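Serine acetyltransferase 1, putative (Entamoeba histolytica, PDB 7BW9) probably transfers an acetyl group to L-serine as a serine O-acetyltransferase, a step of cysteine biosynthesis, and is seen here with bound cysteine. Local coordinates at residues Q200-G205 / V230-G235; I192-R197 / I226-V231; A252-T257 / V266-H271. All coordinates share one frame; numbering follows the deposited sequence. Where two conformers were deposited one is given.

Interaction 1: Q200-G205 / V230-G235; sequences QSVTLG and VVIGAG
V202 drops into the angle between the two segments and meets I232 at about a right angle. From its CB the side chain forks. CG1, anti to the backbone N (chi1 162°), goes to the methyl branch of the isoleucine, with V202 CG1 and I232 CG2 3.8 Å apart. CG2 lies beside the backbone N and turns to the backbone of 230-235, where V202 CG2 sits 3.3 Å from G233 O and a little farther from I232 O. CG1 thus packs on the isoleucine side chain, while CG2 lies mainly against the two peptide oxygens. Farther along, L204 and I232 reach toward each other tip to tip, L204 CD2 to I232 CD1 at 3.8 Å.

At the turn end the backbone does the work. G235 N donates to Q200 O over 3.0 Å, and A234 CA adds a CA-H...O contact to the same oxygen at 3.2 Å. S201 O receives a similar contact from G235 CA, 3.3 Å away. With phi at 76°, G235 sits in a region of backbone space that glycine enters most easily. The side chain of Q200 bends at chi2 and lays its amide by the methyl of A234, Q200 NE2 to A234 CB being 3.7 Å; that nitrogen is satisfied by T203 OG1 of the second subunit.

Every touching residue is buried. Strands 203-205 and 231-232 belong to different sheets, and their segments run 108° apart where they touch. This is the corner and apolar interior of a left-handed parallel beta-helix, the hexapeptide-repeat fold, with its corner glutamine facing the trimer interface.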
# COMPACT_ATOMS: atom_id res chain seq x y z
N GLN A 200 -6.92 2.11 10.44
CA GLN A 200 -6.44 1.17 9.43
C GLN A 200 -7.35 -0.05 9.32
O GLN A 200 -7.99 -0.46 10.29
CB GLN A 200 -5.01 0.70 9.76
CG GLN A 200 -4.82 0.04 11.13
CD GLN A 200 -4.65 1.03 12.25
OE1 GLN A 200 -5.00 2.21 12.12
NE2 GLN A 200 -4.12 0.57 13.39
N SER A 201 -7.39 -0.64 8.11
CA SER A 201 -8.04 -1.92 7.84
C SER A 201 -9.56 -1.87 8.03
O SER A 201 -10.19 -2.91 8.18
CB SER A 201 -7.44 -3.04 8.69
OG SER A 201 -6.03 -2.92 8.76
N VAL A 202 -10.16 -0.69 7.98
CA VAL A 202 -11.59 -0.55 8.16
C VAL A 202 -12.27 -0.62 6.80
O VAL A 202 -11.86 0.07 5.86
CB VAL A 202 -11.93 0.76 8.88
CG1 VAL A 202 -13.40 1.12 8.69
CG2 VAL A 202 -11.55 0.66 10.36
N THR A 203 -13.30 -1.45 6.69
CA THR A 203 -14.14 -1.49 5.50
C THR A 203 -15.52 -0.92 5.81
O THR A 203 -16.17 -1.32 6.79
CB THR A 203 -14.29 -2.92 4.97
OG1 THR A 203 -13.03 -3.38 4.46
CG2 THR A 203 -15.33 -2.97 3.86
N LEU A 204 -15.95 0.02 4.97
CA LEU A 204 -17.35 0.42 4.89
C LEU A 204 -17.79 -0.05 3.51
O LEU A 204 -17.77 0.70 2.53
CB LEU A 204 -17.53 1.95 5.09
CG LEU A 204 -17.03 2.50 6.44
CD1 LEU A 204 -16.99 4.02 6.45
CD2 LEU A 204 -17.93 2.02 7.57
N GLY A 205 -18.14 -1.33 3.43
CA GLY A 205 -18.25 -1.99 2.14
C GLY A 205 -19.61 -2.61 1.91
O GLY A 205 -20.54 -2.39 2.69
N VAL A 230 -18.74 9.41 14.76
CA VAL A 230 -18.54 7.96 14.79
C VAL A 230 -17.05 7.66 14.75
O VAL A 230 -16.31 8.26 13.97
CB VAL A 230 -19.28 7.29 13.61
CG1 VAL A 230 -18.89 5.79 13.48
CG2 VAL A 230 -20.78 7.43 13.79
N VAL A 231 -16.60 6.73 15.60
CA VAL A 231 -15.22 6.23 15.60
C VAL A 231 -15.24 4.75 15.25
O VAL A 231 -15.97 3.97 15.88
CB VAL A 231 -14.53 6.45 16.96
CG1 VAL A 231 -13.11 5.91 16.91
CG2 VAL A 231 -14.53 7.91 17.37
N ILE A 232 -14.44 4.35 14.27
CA ILE A 232 -14.38 2.95 13.84
C ILE A 232 -12.96 2.45 14.00
O ILE A 232 -12.04 2.88 13.27
CB ILE A 232 -14.90 2.76 12.42
CG1 ILE A 232 -16.23 3.48 12.26
CG2 ILE A 232 -15.06 1.27 12.14
CD1 ILE A 232 -16.78 3.45 10.86
N GLY A 233 -12.77 1.50 14.93
CA GLY A 233 -11.46 1.00 15.28
C GLY A 233 -10.88 0.02 14.27
O GLY A 233 -11.59 -0.52 13.43
N ALA A 234 -9.57 -0.20 14.39
CA ALA A 234 -8.80 -0.93 13.39
C ALA A 234 -9.44 -2.27 13.04
O ALA A 234 -9.91 -3.00 13.91
CB ALA A 234 -7.38 -1.16 13.89
N GLY A 235 -9.49 -2.57 11.74
CA GLY A 235 -9.96 -3.88 11.30
C GLY A 235 -11.45 -4.10 11.33
O GLY A 235 -11.90 -5.17 10.94

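Interaction 2: I192-R197 / I226-V231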
# COMPACT_ATOMS: atom_id res chain seq x y z
N ILE A 192 -20.80 9.39 5.03
CA ILE A 192 -20.09 9.61 6.28
C ILE A 192 -20.43 11.00 6.76
O ILE A 192 -20.32 11.96 5.99
CB ILE A 192 -18.57 9.45 6.11
CG1 ILE A 192 -18.19 8.01 5.75
CG2 ILE A 192 -17.84 9.94 7.36
CD1 ILE A 192 -16.77 7.91 5.13
N GLY A 193 -20.82 11.12 8.03
CA GLY A 193 -21.16 12.40 8.63
C GLY A 193 -19.94 13.22 9.02
O GLY A 193 -18.86 13.07 8.46
N ASN A 194 -20.12 14.09 10.02
CA ASN A 194 -19.09 15.02 10.46
C ASN A 194 -18.34 14.48 11.67
O ASN A 194 -18.87 13.71 12.48
CB ASN A 194 -19.70 16.38 10.82
CG ASN A 194 -20.54 16.97 9.68
OD1 ASN A 194 -20.20 16.84 8.50
ND2 ASN A 194 -21.65 17.60 10.04
N TRP A 195 -17.07 14.89 11.78
CA TRP A 195 -16.21 14.53 12.91
C TRP A 195 -16.06 13.02 13.06
O TRP A 195 -15.98 12.51 14.18
CB TRP A 195 -16.71 15.17 14.22
CG TRP A 195 -16.21 16.57 14.34
CD1 TRP A 195 -16.90 17.71 14.10
CD2 TRP A 195 -14.88 16.98 14.70
NE1 TRP A 195 -16.09 18.81 14.28
CE2 TRP A 195 -14.85 18.39 14.65
CE3 TRP A 195 -13.70 16.29 15.04
CZ2 TRP A 195 -13.70 19.12 14.95
CZ3 TRP A 195 -12.56 17.02 15.33
CH2 TRP A 195 -12.57 18.42 15.29
N CYS A 196 -16.02 12.28 11.96
CA CYS A 196 -15.77 10.85 12.06
C CYS A 196 -14.27 10.57 12.03
O CYS A 196 -13.47 11.34 11.49
CB CYS A 196 -16.48 10.11 10.94
SG CYS A 196 -18.29 10.20 11.22
N ARG A 197 -13.90 9.45 12.66
CA ARG A 197 -12.52 8.99 12.74
C ARG A 197 -12.50 7.51 12.42
O ARG A 197 -13.24 6.71 13.02
CB ARG A 197 -11.92 9.25 14.13
CG ARG A 197 -10.41 9.07 14.21
CD ARG A 197 -9.84 9.72 15.48
NE ARG A 197 -10.12 8.94 16.68
CZ ARG A 197 -10.98 9.29 17.63
NH1 ARG A 197 -11.64 10.43 17.53
NH2 ARG A 197 -11.18 8.49 18.68
N ILE A 226 -22.98 6.38 7.85
CA ILE A 226 -22.62 6.57 9.25
C ILE A 226 -22.85 8.03 9.62
O ILE A 226 -22.71 8.94 8.79
CB ILE A 226 -21.18 6.11 9.55
CG1 ILE A 226 -20.14 7.11 9.07
CG2 ILE A 226 -20.90 4.75 8.90
CD1 ILE A 226 -18.73 6.59 9.21
N GLY A 227 -23.25 8.25 10.87
CA GLY A 227 -23.61 9.57 11.36
C GLY A 227 -22.40 10.40 11.75
O GLY A 227 -21.27 10.14 11.33
N ASP A 228 -22.63 11.39 12.60
CA ASP A 228 -21.57 12.25 13.10
C ASP A 228 -20.91 11.64 14.32
O ASP A 228 -21.50 10.86 15.07
CB ASP A 228 -22.12 13.63 13.48
CG ASP A 228 -22.95 14.28 12.38
OD1 ASP A 228 -22.76 13.97 11.18
OD2 ASP A 228 -23.80 15.13 12.73
N PHE A 229 -19.65 12.04 14.55
CA PHE A 229 -18.88 11.65 15.73
C PHE A 229 -18.73 10.14 15.87
O PHE A 229 -18.57 9.62 16.97
CB PHE A 229 -19.49 12.25 17.01
CG PHE A 229 -19.71 13.74 16.92
CD1 PHE A 229 -18.64 14.61 17.05
CD2 PHE A 229 -20.98 14.26 16.68
CE1 PHE A 229 -18.83 16.00 16.94
CE2 PHE A 229 -21.18 15.64 16.57
CZ PHE A 229 -20.09 16.51 16.70
N VAL A 230 -18.74 9.41 14.76
CA VAL A 230 -18.54 7.96 14.79
C VAL A 230 -17.05 7.66 14.75
O VAL A 230 -16.31 8.26 13.97
CB VAL A 230 -19.28 7.29 13.61
CG1 VAL A 230 -18.89 5.79 13.48
CG2 VAL A 230 -20.78 7.43 13.79
N VAL A 231 -16.60 6.73 15.60
CA VAL A 231 -15.22 6.23 15.60
C VAL A 231 -15.24 4.75 15.25
O VAL A 231 -15.97 3.97 15.88
CB VAL A 231 -14.53 6.45 16.96
CG1 VAL A 231 -13.11 5.91 16.91
CG2 VAL A 231 -14.53 7.91 17.37
O HOH W 1 -22.23 17.64 13.14
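D228 and N194 lie side by side and point the same way, their carboxylate and amide planes 15° apart. N194 N donates to D228 OD1 over 2.9 Å in a nearly straight bond (172°), reaching the oxygen from above the carboxylate plane. A water accepts from N194 ND2 and gives a weak bond to D228 OD2, joining the two ends. The backbone ties follow: F229 N to N194 O at 2.8 Å, and R197 N to V230 O at 3.0 Å.

W195 and F229 pack through the root of the indole, W195 CB to F229 CD1 at 3.5 Å. The ring planes are nearly parallel, yet the rings have slid apart and barely overlap. Beyond the turn, R197 and V231 run alongside each other. R197 is extended through chi2 and bends at chi3 (76°), which brings V231 CG2 over one face of the guanidinium, 3.6 Å from R197 NH2.

A second shell sets these groups. N194 OD1 accepts from N174 N, Y199 OH bonds R197 NE, and the ring of H175 stacks on W195, which also rests on A109 and T112 of helix 96-113.

Two equivalent turns thus stack in register, W195 beside F229, C196 beside V230 and R197 beside V231, as successive coils do in a left-handed beta-helix built from hexapeptide repeats.

Interaction 3: A252-T257 / V266-H271; sequences ANCWIT and VFISEH
The two segments meet at a corner, their touching parts running 106° apart, and the closest CA pair is C254 with I268, 5.8 Å apart. Between their backbones a water makes the polar link: it donates to A252 O at 2.8 Å and accepts from I268 N at 3.0 Å. Strand 255-256 leaves the corner on one side, while strand 264-267 ends beside it.

I268 carries much of the side-chain contact. Its CG1 lies beside the backbone N, anti to the carbonyl carbon (chi1 -66°), and from there CD1 reaches the turn, with I268 CD1 3.2 Å from A252 O and also against the CB of N253. C254 fills the angle next to it: C254 SG rests 3.6 Å from F267 CA, on the backbone, and 4.2 Å from I268 CG1. Deeper in, I256 and V266 reach toward each other tip to tip, I256 CD1 to V266 CG1 at 3.6 Å, joining two walls of the coil across its interior.

Around this corner, C254 and I256 hydrogen-bond through their backbones to K237 of the preceding coil, and V266 does so to K249. V266 and F267 also pair in an antiparallel ladder with a strand of the third subunit, so the sheet ending in strand 264-267 continues into that neighbour, while A252 packs on W255 of the second subunit.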
# COMPACT_ATOMS: atom_id res chain seq x y z
N ALA A 252 -12.23 -2.53 17.64
CA ALA A 252 -11.41 -3.16 16.63
C ALA A 252 -11.94 -4.54 16.24
O ALA A 252 -12.48 -5.26 17.07
CB ALA A 252 -9.97 -3.29 17.13
N ASN A 253 -11.80 -4.88 14.96
CA ASN A 253 -12.08 -6.20 14.39
C ASN A 253 -13.56 -6.58 14.44
O ASN A 253 -13.89 -7.72 14.10
CB ASN A 253 -11.24 -7.30 15.06
CG ASN A 253 -9.84 -7.35 14.51
OD1 ASN A 253 -9.51 -6.57 13.59
ND2 ASN A 253 -9.01 -8.24 15.03
N CYS A 254 -14.45 -5.66 14.82
CA CYS A 254 -15.88 -5.95 14.78
C CYS A 254 -16.36 -6.29 13.38
O CYS A 254 -15.87 -5.77 12.37
CB CYS A 254 -16.68 -4.75 15.30
SG CYS A 254 -16.76 -4.70 17.09
N TRP A 255 -17.38 -7.13 13.32
CA TRP A 255 -18.07 -7.44 12.08
C TRP A 255 -19.52 -6.97 12.24
O TRP A 255 -20.30 -7.60 12.95
CB TRP A 255 -17.97 -8.93 11.78
CG TRP A 255 -18.73 -9.40 10.61
CD1 TRP A 255 -18.66 -8.92 9.34
CD2 TRP A 255 -19.68 -10.47 10.58
NE1 TRP A 255 -19.52 -9.63 8.52
CE2 TRP A 255 -20.14 -10.59 9.26
CE3 TRP A 255 -20.17 -11.35 11.56
CZ2 TRP A 255 -21.09 -11.55 8.89
CZ3 TRP A 255 -21.12 -12.30 11.19
CH2 TRP A 255 -21.57 -12.39 9.86
N ILE A 256 -19.86 -5.86 11.59
CA ILE A 256 -21.16 -5.21 11.71
C ILE A 256 -21.94 -5.43 10.43
O ILE A 256 -21.47 -5.08 9.34
CB ILE A 256 -21.04 -3.70 11.99
CG1 ILE A 256 -20.11 -3.40 13.17
CG2 ILE A 256 -22.42 -3.09 12.18
CD1 ILE A 256 -20.60 -3.90 14.48
N THR A 257 -23.14 -5.99 10.55
CA THR A 257 -24.00 -6.25 9.40
C THR A 257 -25.43 -5.80 9.65
O THR A 257 -26.31 -6.08 8.83
CB THR A 257 -24.00 -7.74 9.03
OG1 THR A 257 -24.21 -8.52 10.22
CG2 THR A 257 -22.67 -8.16 8.38
N VAL A 266 -19.89 -0.48 20.54
CA VAL A 266 -19.98 -1.86 19.98
C VAL A 266 -18.61 -2.52 20.04
O VAL A 266 -17.63 -1.89 19.66
CB VAL A 266 -20.53 -1.83 18.54
CG1 VAL A 266 -20.78 -3.21 17.99
CG2 VAL A 266 -21.78 -0.98 18.44
N PHE A 267 -18.58 -3.78 20.46
CA PHE A 267 -17.29 -4.50 20.63
C PHE A 267 -17.52 -6.01 20.51
O PHE A 267 -18.63 -6.48 20.75
CB PHE A 267 -16.73 -4.17 22.01
CG PHE A 267 -17.73 -4.35 23.13
CD1 PHE A 267 -18.64 -3.35 23.42
CD2 PHE A 267 -17.78 -5.52 23.86
CE1 PHE A 267 -19.57 -3.52 24.44
CE2 PHE A 267 -18.72 -5.69 24.86
CZ PHE A 267 -19.61 -4.69 25.16
N ILE A 268 -16.44 -6.73 20.19
CA ILE A 268 -16.48 -8.22 20.12
C ILE A 268 -16.87 -8.75 21.51
O ILE A 268 -16.37 -8.23 22.51
CB ILE A 268 -15.15 -8.77 19.58
CG1 ILE A 268 -14.95 -8.35 18.12
CG2 ILE A 268 -15.08 -10.28 19.75
CD1 ILE A 268 -13.51 -8.20 17.69
N SER A 269 -17.72 -9.77 21.56
CA SER A 269 -18.31 -10.22 22.83
C SER A 269 -17.29 -10.84 23.78
O SER A 269 -17.47 -10.77 25.00
CB SER A 269 -19.44 -11.23 22.58
OG SER A 269 -20.38 -10.74 21.63
N GLU A 270 -16.24 -11.45 23.24
CA GLU A 270 -15.41 -12.37 24.01
C GLU A 270 -13.94 -12.13 23.72
O GLU A 270 -13.54 -11.93 22.57
CB GLU A 270 -15.79 -13.82 23.66
CG GLU A 270 -15.08 -14.88 24.47
CD GLU A 270 -15.70 -16.26 24.29
OE1 GLU A 270 -16.91 -16.35 23.94
OE2 GLU A 270 -14.99 -17.27 24.50
N HIS A 271 -13.12 -12.14 24.78
CA HIS A 271 -11.68 -12.14 24.60
C HIS A 271 -11.23 -13.45 23.97
O HIS A 271 -11.91 -14.48 24.11
CB HIS A 271 -10.95 -11.95 25.93
CG HIS A 271 -11.17 -10.62 26.58
ND1 HIS A 271 -10.37 -9.53 26.34
CD2 HIS A 271 -12.11 -10.22 27.47
CE1 HIS A 271 -10.80 -8.50 27.05
NE2 HIS A 271 -11.86 -8.90 27.75
O HOH W 2 -14.02 -5.10 19.35

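Interactions 1 and 2 share V230 and V231, and their centres lie 12 Å apart: I232 N probably bonds to R197 O at 2.9 Å, and L204 CD1 meets I192 CD1 at 4.1 Å, so the stacked coils of interaction 2 run into the apolar interior of interaction 1. Interaction 3 lies one coil on, its centre 11 Å from that of interaction 1, linked by a probable bond from N253 N to A234 O at 2.9 Å. Interactions 2 and 3 do not touch, their nearest atoms being about 7 Å apart. The side chains of Q200, R197 and A252 lie about 6, 8 and 11 Å from a bound cysteine, not necessarily the same molecule.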